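Local structure of 4-phosphoerythronate dehydrogenase (Lactobacillus jensenii, 4PRK) at residues A[312-317]-A[322-327]; A[108-113]-A[229-234]; A[282-285]-A[289-292]. The protein probably catalyses the NAD-dependent interconversion of D-lactate and pyruvate, as a D-lactate dehydrogenase of the D-isomer-specific 2-hydroxyacid dehydrogenase family. All coordinates share one frame; numbering follows the deposited sequence.

Interactions 2 and 3 belong to the Rossmann-type half of the chain, and both reach its seven-stranded parallel sheet: interaction 2 at strand 229-232, interaction 3 at strand 290-292, outermost within this chain. Their centres lie 14 Å apart, and they touch directly where Gln113 CD meets Ile291 CG2 at 3.5 Å; both also pack against the same neighbouring subunit. Interaction 1 lies in the other half, built on the five-stranded sheet, with its centre 32 Å from that of interaction 2 and 41 Å from that of interaction 3. Helix 301-319 follows strand 290-292 in the chain. As in relatives, the active site probably lies in the cleft between the two halves.

Interaction 1 of 3, residues A[312-317]-A[322-327]; sequences LRDTIA and ERAHFV
The C-terminal helix 301-319 and the tail folded back along it are tied together chiefly through Asp314, whose carboxylate accepts two successive peptide N-H groups of the tail. His325 N gives a nearly straight bond to Asp314 OD1 (2.8 Å, 171°), arriving from above the carboxylate plane, while Phe326 N reaches Asp314 OD2 on its syn side at 2.9 Å with a more bent N-H. With CG beside its own backbone N (chi1 -83°), Asp314 also lays its carboxylate against Ala324 CB, 3.4 Å from Asp314 CG. Arg313 NH2 adds a salt bridge to Asp314 OD1 on the anti side (3.1 Å), so OD1 takes two donors. The same NH2 also bonds Arg323 O (3.0 Å), which lies in the guanidinium plane; these two in-plane acceptors should restrict rotation of the group. Over one guanidinium face sits His325 NE2, 3.6 Å above its centre, with the two planes 29° apart. Arg313 NE is buried here without a polar partner in the model. At the helix end, Glu322 N bonds Ala317 O at 2.7 Å, the donor standing above the carbonyl plane. Beyond the contact, Phe326 pairs through its backbone with Asn97, and Ala324 and Asp314 touch Thr96. In this family the last helix characteristically returns to the N-terminal domain, here packing the tail beside the edge strand 94-96 of its parallel sheet.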
# COMPACT_ATOMS: atom_id res chain seq x y z
N LEU A 312 -26.16 -17.09 -11.27
CA LEU A 312 -27.24 -17.68 -10.47
C LEU A 312 -28.14 -16.57 -9.88
O LEU A 312 -29.36 -16.63 -9.99
CB LEU A 312 -26.63 -18.55 -9.30
CG LEU A 312 -27.60 -19.19 -8.27
CD1 LEU A 312 -28.55 -20.13 -9.01
CD2 LEU A 312 -26.93 -19.94 -7.10
N ARG A 313 -27.49 -15.58 -9.25
CA ARG A 313 -28.14 -14.45 -8.61
C ARG A 313 -28.96 -13.61 -9.60
O ARG A 313 -30.12 -13.33 -9.34
CB ARG A 313 -27.12 -13.57 -7.85
CG ARG A 313 -27.73 -12.78 -6.70
CD ARG A 313 -27.51 -11.27 -6.83
NE ARG A 313 -28.18 -10.73 -8.03
CZ ARG A 313 -29.24 -9.92 -8.06
NH1 ARG A 313 -29.80 -9.46 -6.96
NH2 ARG A 313 -29.73 -9.55 -9.24
N ASP A 314 -28.39 -13.20 -10.73
CA ASP A 314 -29.20 -12.51 -11.77
C ASP A 314 -30.28 -13.44 -12.29
O ASP A 314 -31.36 -12.98 -12.61
CB ASP A 314 -28.38 -12.04 -12.98
CG ASP A 314 -27.69 -10.69 -12.76
OD1 ASP A 314 -27.84 -10.09 -11.66
OD2 ASP A 314 -26.99 -10.22 -13.69
N THR A 315 -29.98 -14.74 -12.39
CA THR A 315 -30.91 -15.69 -12.98
C THR A 315 -32.13 -15.88 -12.10
O THR A 315 -33.25 -15.83 -12.61
CB THR A 315 -30.20 -17.00 -13.30
OG1 THR A 315 -29.18 -16.69 -14.25
CG2 THR A 315 -31.18 -18.05 -13.91
N ILE A 316 -31.91 -16.08 -10.79
CA ILE A 316 -32.99 -16.10 -9.78
C ILE A 316 -33.83 -14.80 -9.79
O ILE A 316 -35.08 -14.84 -9.66
CB ILE A 316 -32.45 -16.38 -8.34
CG1 ILE A 316 -31.98 -17.84 -8.24
CG2 ILE A 316 -33.49 -16.05 -7.25
CD1 ILE A 316 -31.64 -18.33 -6.84
N ALA A 317 -33.16 -13.66 -9.92
CA ALA A 317 -33.83 -12.37 -9.83
C ALA A 317 -34.86 -12.23 -10.96
O ALA A 317 -36.02 -11.88 -10.72
CB ALA A 317 -32.82 -11.23 -9.86
N GLU A 322 -37.45 -9.60 -10.72
CA GLU A 322 -36.57 -8.55 -10.19
C GLU A 322 -35.44 -8.19 -11.19
O GLU A 322 -35.28 -8.84 -12.24
CB GLU A 322 -35.99 -8.95 -8.82
CG GLU A 322 -36.65 -8.28 -7.62
CD GLU A 322 -37.70 -9.14 -6.96
OE1 GLU A 322 -37.47 -9.58 -5.81
OE2 GLU A 322 -38.76 -9.40 -7.59
N ARG A 323 -34.65 -7.17 -10.85
CA ARG A 323 -33.58 -6.70 -11.74
C ARG A 323 -32.29 -7.56 -11.69
O ARG A 323 -31.88 -8.03 -10.62
CB ARG A 323 -33.23 -5.24 -11.44
CG ARG A 323 -32.74 -4.48 -12.68
CD ARG A 323 -33.89 -4.08 -13.61
NE ARG A 323 -34.76 -3.06 -13.02
CZ ARG A 323 -34.47 -1.77 -12.91
NH1 ARG A 323 -33.31 -1.29 -13.35
NH2 ARG A 323 -35.33 -0.93 -12.34
N ALA A 324 -31.68 -7.73 -12.87
CA ALA A 324 -30.37 -8.37 -13.05
C ALA A 324 -29.31 -7.27 -13.17
O ALA A 324 -29.60 -6.17 -13.66
CB ALA A 324 -30.37 -9.25 -14.29
N HIS A 325 -28.10 -7.54 -12.69
CA HIS A 325 -27.03 -6.54 -12.72
C HIS A 325 -26.33 -6.50 -14.08
O HIS A 325 -25.77 -5.46 -14.45
CB HIS A 325 -26.02 -6.74 -11.57
CG HIS A 325 -26.62 -6.60 -10.21
ND1 HIS A 325 -27.41 -5.53 -9.84
CD2 HIS A 325 -26.57 -7.41 -9.12
CE1 HIS A 325 -27.83 -5.69 -8.60
NE2 HIS A 325 -27.34 -6.83 -8.14
N PHE A 326 -26.39 -7.62 -14.81
CA PHE A 326 -25.55 -7.86 -15.98
C PHE A 326 -26.34 -8.45 -17.15
O PHE A 326 -25.91 -9.41 -17.78
CB PHE A 326 -24.37 -8.74 -15.60
CG PHE A 326 -23.58 -8.21 -14.42
CD1 PHE A 326 -22.84 -7.05 -14.54
CD2 PHE A 326 -23.62 -8.86 -13.18
CE1 PHE A 326 -22.12 -6.55 -13.46
CE2 PHE A 326 -22.92 -8.35 -12.10
CZ PHE A 326 -22.16 -7.19 -12.24
N VAL A 327 -27.48 -7.83 -17.45
CA VAL A 327 -28.17 -7.96 -18.75
C VAL A 327 -27.29 -7.50 -19.93
O VAL A 327 -26.54 -6.53 -19.80
CB VAL A 327 -29.40 -7.05 -18.79
CG1 VAL A 327 -30.17 -7.27 -20.10
CG2 VAL A 327 -30.26 -7.28 -17.56

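Interaction 2 of 3, residues A[108-113]-A[229-234]; sequences EMAVTQ and ILINAA
Ile231, pointing from strand 229-232 toward helix 103-118, makes the contact with both of its branches, one on Ala110 and the other on Gln113. Its CG2 methyl, set opposite the backbone N across the first torsion, meets the Ala110 CB methyl at 3.9 Å. The other branch turns along the helix. CG1 of Ile231 stands beside the backbone N (chi1 -62°), and a bent second torsion (chi2 -64°) carries CD1 to 4.1 Å from Gln113 CB. One isoleucine thereby bridges Ala110 and Gln113, three residues apart and so roughly one turn along the same helix face.

Gln113 offers only its aliphatic base to the strand. Its CB bond is directed at the strand, but CG lies beside the backbone N (chi1 -76°) and the chain is extended from there, which takes the amide past Ile231 instead of onto it. The amide NE2 ends 3.5 Å from Met109 SD, one turn back on the same helix, in a weak hydrogen bond, with a second weak one to Thr293 OG1. Just beyond the last strand residue, Asn232 OD1 accepts from Ala234 N at 3.0 Å, an Asx turn that leads the chain out of the sheet.

Surrounding contacts place the helix at a subunit interface: Glu108 pairs with Arg104 and bonds Ile144 of a neighbouring subunit, while Thr112 packs on Met115 of that subunit. Across the segments themselves the interface is purely apolar and small, burying 171 Å². It rests on van der Waals contact of Ile231's two methyls with Ala110 CB and the Gln113 CB methylene, while Gln113 NE2 spends its weak bonds to the side of it, on Met109 SD and Thr293 OG1.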
# COMPACT_ATOMS: atom_id res chain seq x y z
N GLU A 108 -3.06 -10.56 -10.86
CA GLU A 108 -2.02 -11.22 -10.05
C GLU A 108 -1.20 -12.19 -10.89
O GLU A 108 0.00 -12.42 -10.65
CB GLU A 108 -2.65 -11.90 -8.82
CG GLU A 108 -3.04 -10.92 -7.73
CD GLU A 108 -3.66 -11.53 -6.47
OE1 GLU A 108 -3.57 -12.77 -6.25
OE2 GLU A 108 -4.20 -10.74 -5.65
N MET A 109 -1.83 -12.75 -11.90
CA MET A 109 -1.11 -13.67 -12.80
C MET A 109 -0.10 -12.79 -13.61
O MET A 109 1.08 -13.10 -13.74
CB MET A 109 -2.08 -14.45 -13.72
CG MET A 109 -1.38 -15.32 -14.76
SD MET A 109 -0.42 -16.66 -14.01
CE MET A 109 -1.30 -18.04 -14.70
N ALA A 110 -0.58 -11.66 -14.09
CA ALA A 110 0.29 -10.75 -14.81
C ALA A 110 1.49 -10.32 -13.96
O ALA A 110 2.61 -10.36 -14.40
CB ALA A 110 -0.51 -9.56 -15.21
N VAL A 111 1.23 -9.90 -12.72
CA VAL A 111 2.30 -9.43 -11.85
C VAL A 111 3.27 -10.57 -11.57
O VAL A 111 4.50 -10.38 -11.63
CB VAL A 111 1.73 -8.94 -10.51
CG1 VAL A 111 2.80 -8.82 -9.42
CG2 VAL A 111 1.01 -7.66 -10.69
N THR A 112 2.71 -11.72 -11.19
CA THR A 112 3.52 -12.89 -10.88
C THR A 112 4.45 -13.22 -12.02
O THR A 112 5.67 -13.45 -11.83
CB THR A 112 2.58 -14.11 -10.64
OG1 THR A 112 1.89 -13.94 -9.43
CG2 THR A 112 3.32 -15.36 -10.56
N GLN A 113 3.90 -13.28 -13.23
CA GLN A 113 4.73 -13.60 -14.40
C GLN A 113 5.80 -12.53 -14.65
O GLN A 113 6.97 -12.87 -14.85
CB GLN A 113 3.89 -13.75 -15.66
CG GLN A 113 3.16 -15.06 -15.68
CD GLN A 113 2.50 -15.39 -17.04
OE1 GLN A 113 2.95 -14.96 -18.09
NE2 GLN A 113 1.42 -16.18 -16.99
N ILE A 229 10.04 -6.26 -20.60
CA ILE A 229 9.32 -7.50 -20.33
C ILE A 229 7.90 -7.22 -20.78
O ILE A 229 7.31 -6.22 -20.35
CB ILE A 229 9.32 -7.81 -18.83
CG1 ILE A 229 10.73 -8.00 -18.30
CG2 ILE A 229 8.46 -9.04 -18.53
CD1 ILE A 229 10.83 -8.23 -16.79
N LEU A 230 7.40 -8.06 -21.69
CA LEU A 230 6.09 -7.87 -22.24
C LEU A 230 5.17 -8.89 -21.59
O LEU A 230 5.49 -10.06 -21.57
CB LEU A 230 6.08 -8.10 -23.77
CG LEU A 230 4.62 -8.04 -24.35
CD1 LEU A 230 4.00 -6.68 -24.10
CD2 LEU A 230 4.53 -8.34 -25.86
N ILE A 231 4.02 -8.46 -21.08
CA ILE A 231 3.06 -9.38 -20.48
C ILE A 231 1.76 -9.23 -21.23
O ILE A 231 1.27 -8.14 -21.32
CB ILE A 231 2.81 -9.03 -19.00
CG1 ILE A 231 4.07 -9.14 -18.15
CG2 ILE A 231 1.70 -9.91 -18.44
CD1 ILE A 231 4.65 -10.53 -18.03
N ASN A 232 1.19 -10.33 -21.73
CA ASN A 232 -0.16 -10.36 -22.32
C ASN A 232 -1.05 -11.42 -21.66
O ASN A 232 -0.98 -12.64 -21.97
CB ASN A 232 -0.13 -10.70 -23.80
CG ASN A 232 -1.49 -10.54 -24.45
OD1 ASN A 232 -2.40 -9.91 -23.88
ND2 ASN A 232 -1.64 -11.10 -25.64
N ALA A 233 -1.92 -10.93 -20.80
CA ALA A 233 -2.97 -11.71 -20.20
C ALA A 233 -4.33 -11.17 -20.60
O ALA A 233 -5.33 -11.45 -19.92
CB ALA A 233 -2.85 -11.71 -18.70
N ALA A 234 -4.35 -10.47 -21.72
CA ALA A 234 -5.59 -9.97 -22.26
C ALA A 234 -6.10 -10.83 -23.43
O ALA A 234 -6.93 -11.67 -23.23
CB ALA A 234 -5.43 -8.52 -22.70

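Interaction 3 of 3, residues A[282-285]-A[289-292]; sequences KKLA and NVIV
Val290 (chi1 169°) and Val292 (chi1 -173°) share nearly the same first torsion on strand 290-292, which in each places CG1 opposite the backbone N and CG2 beside it, yet different methyls touch Leu284. Val290 presents CG1 to Leu284 CB at 4.2 Å, whereas Val292 presents CG2 to that same CB, also at 4.2 Å. Leu284 thus meets both valines through CB, and its own first torsion directs only the rest of the chain. The closest approach is made by the helix backbone: Leu284 O rests on the isopropyl group of Val290, 3.6 Å from its CB and 3.7 Å from its CG1. Since Val290 and Val292 are two apart on the strand, both point to the helix, while Ile291 between them turns away. The contact buries 138 Å² and is apolar in its side-chain pairs.

Together the segments close a beta-alpha-beta unit formed by strand 255-258, helix 279-285 and strand 290-292. Leu284 and Val290 also lean on Ile245 and Leu248 of helix 241-250, respectively, and Leu261 touches both Leu284 and Val292. On the other face of the strand Ile291 meets Tyr116 of helix 103-118, as well as Ile121 of the neighbouring subunit.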
# COMPACT_ATOMS: atom_id res chain seq x y z
N LYS A 282 5.78 -23.99 -29.64
CA LYS A 282 6.97 -24.79 -29.33
C LYS A 282 8.25 -23.93 -29.23
O LYS A 282 9.09 -24.14 -28.34
CB LYS A 282 7.16 -25.93 -30.37
CG LYS A 282 6.09 -27.01 -30.27
CD LYS A 282 6.25 -28.10 -31.32
CE LYS A 282 5.14 -29.12 -31.21
NZ LYS A 282 5.24 -30.28 -32.17
N LYS A 283 8.37 -22.94 -30.10
CA LYS A 283 9.47 -22.00 -29.99
C LYS A 283 9.40 -21.28 -28.65
O LYS A 283 10.40 -21.17 -27.97
CB LYS A 283 9.49 -20.98 -31.11
CG LYS A 283 9.96 -21.54 -32.43
CD LYS A 283 10.42 -20.43 -33.35
CE LYS A 283 11.08 -20.99 -34.59
NZ LYS A 283 10.72 -20.17 -35.79
N LEU A 284 8.22 -20.80 -28.26
CA LEU A 284 8.11 -19.95 -27.05
C LEU A 284 8.43 -20.75 -25.78
O LEU A 284 9.22 -20.33 -24.94
CB LEU A 284 6.74 -19.28 -27.01
CG LEU A 284 6.60 -18.17 -28.07
CD1 LEU A 284 5.16 -17.71 -28.25
CD2 LEU A 284 7.46 -16.97 -27.76
N ALA A 285 7.89 -21.95 -25.74
CA ALA A 285 7.98 -22.86 -24.63
C ALA A 285 9.40 -23.28 -24.39
O ALA A 285 9.76 -23.64 -23.27
CB ALA A 285 7.12 -24.08 -24.89
N ASN A 289 13.39 -17.44 -20.99
CA ASN A 289 12.94 -16.09 -20.61
C ASN A 289 11.51 -15.83 -21.04
O ASN A 289 11.09 -14.67 -21.13
CB ASN A 289 13.86 -15.00 -21.19
CG ASN A 289 13.90 -14.99 -22.72
OD1 ASN A 289 13.67 -15.99 -23.34
ND2 ASN A 289 14.23 -13.86 -23.32
N VAL A 290 10.76 -16.89 -21.32
CA VAL A 290 9.34 -16.79 -21.62
C VAL A 290 8.50 -17.65 -20.65
O VAL A 290 8.92 -18.71 -20.25
CB VAL A 290 9.08 -17.33 -23.02
CG1 VAL A 290 7.59 -17.50 -23.26
CG2 VAL A 290 9.74 -16.41 -24.06
N ILE A 291 7.32 -17.18 -20.28
CA ILE A 291 6.34 -18.03 -19.66
C ILE A 291 5.15 -18.14 -20.57
O ILE A 291 4.71 -17.13 -21.10
CB ILE A 291 5.86 -17.47 -18.31
CG1 ILE A 291 6.88 -17.67 -17.22
CG2 ILE A 291 4.59 -18.14 -17.82
CD1 ILE A 291 6.50 -16.94 -15.93
N VAL A 292 4.59 -19.34 -20.75
CA VAL A 292 3.26 -19.44 -21.34
C VAL A 292 2.40 -20.29 -20.45
O VAL A 292 2.82 -21.33 -20.03
CB VAL A 292 3.24 -20.06 -22.76
CG1 VAL A 292 1.81 -19.97 -23.37
CG2 VAL A 292 4.28 -19.39 -23.66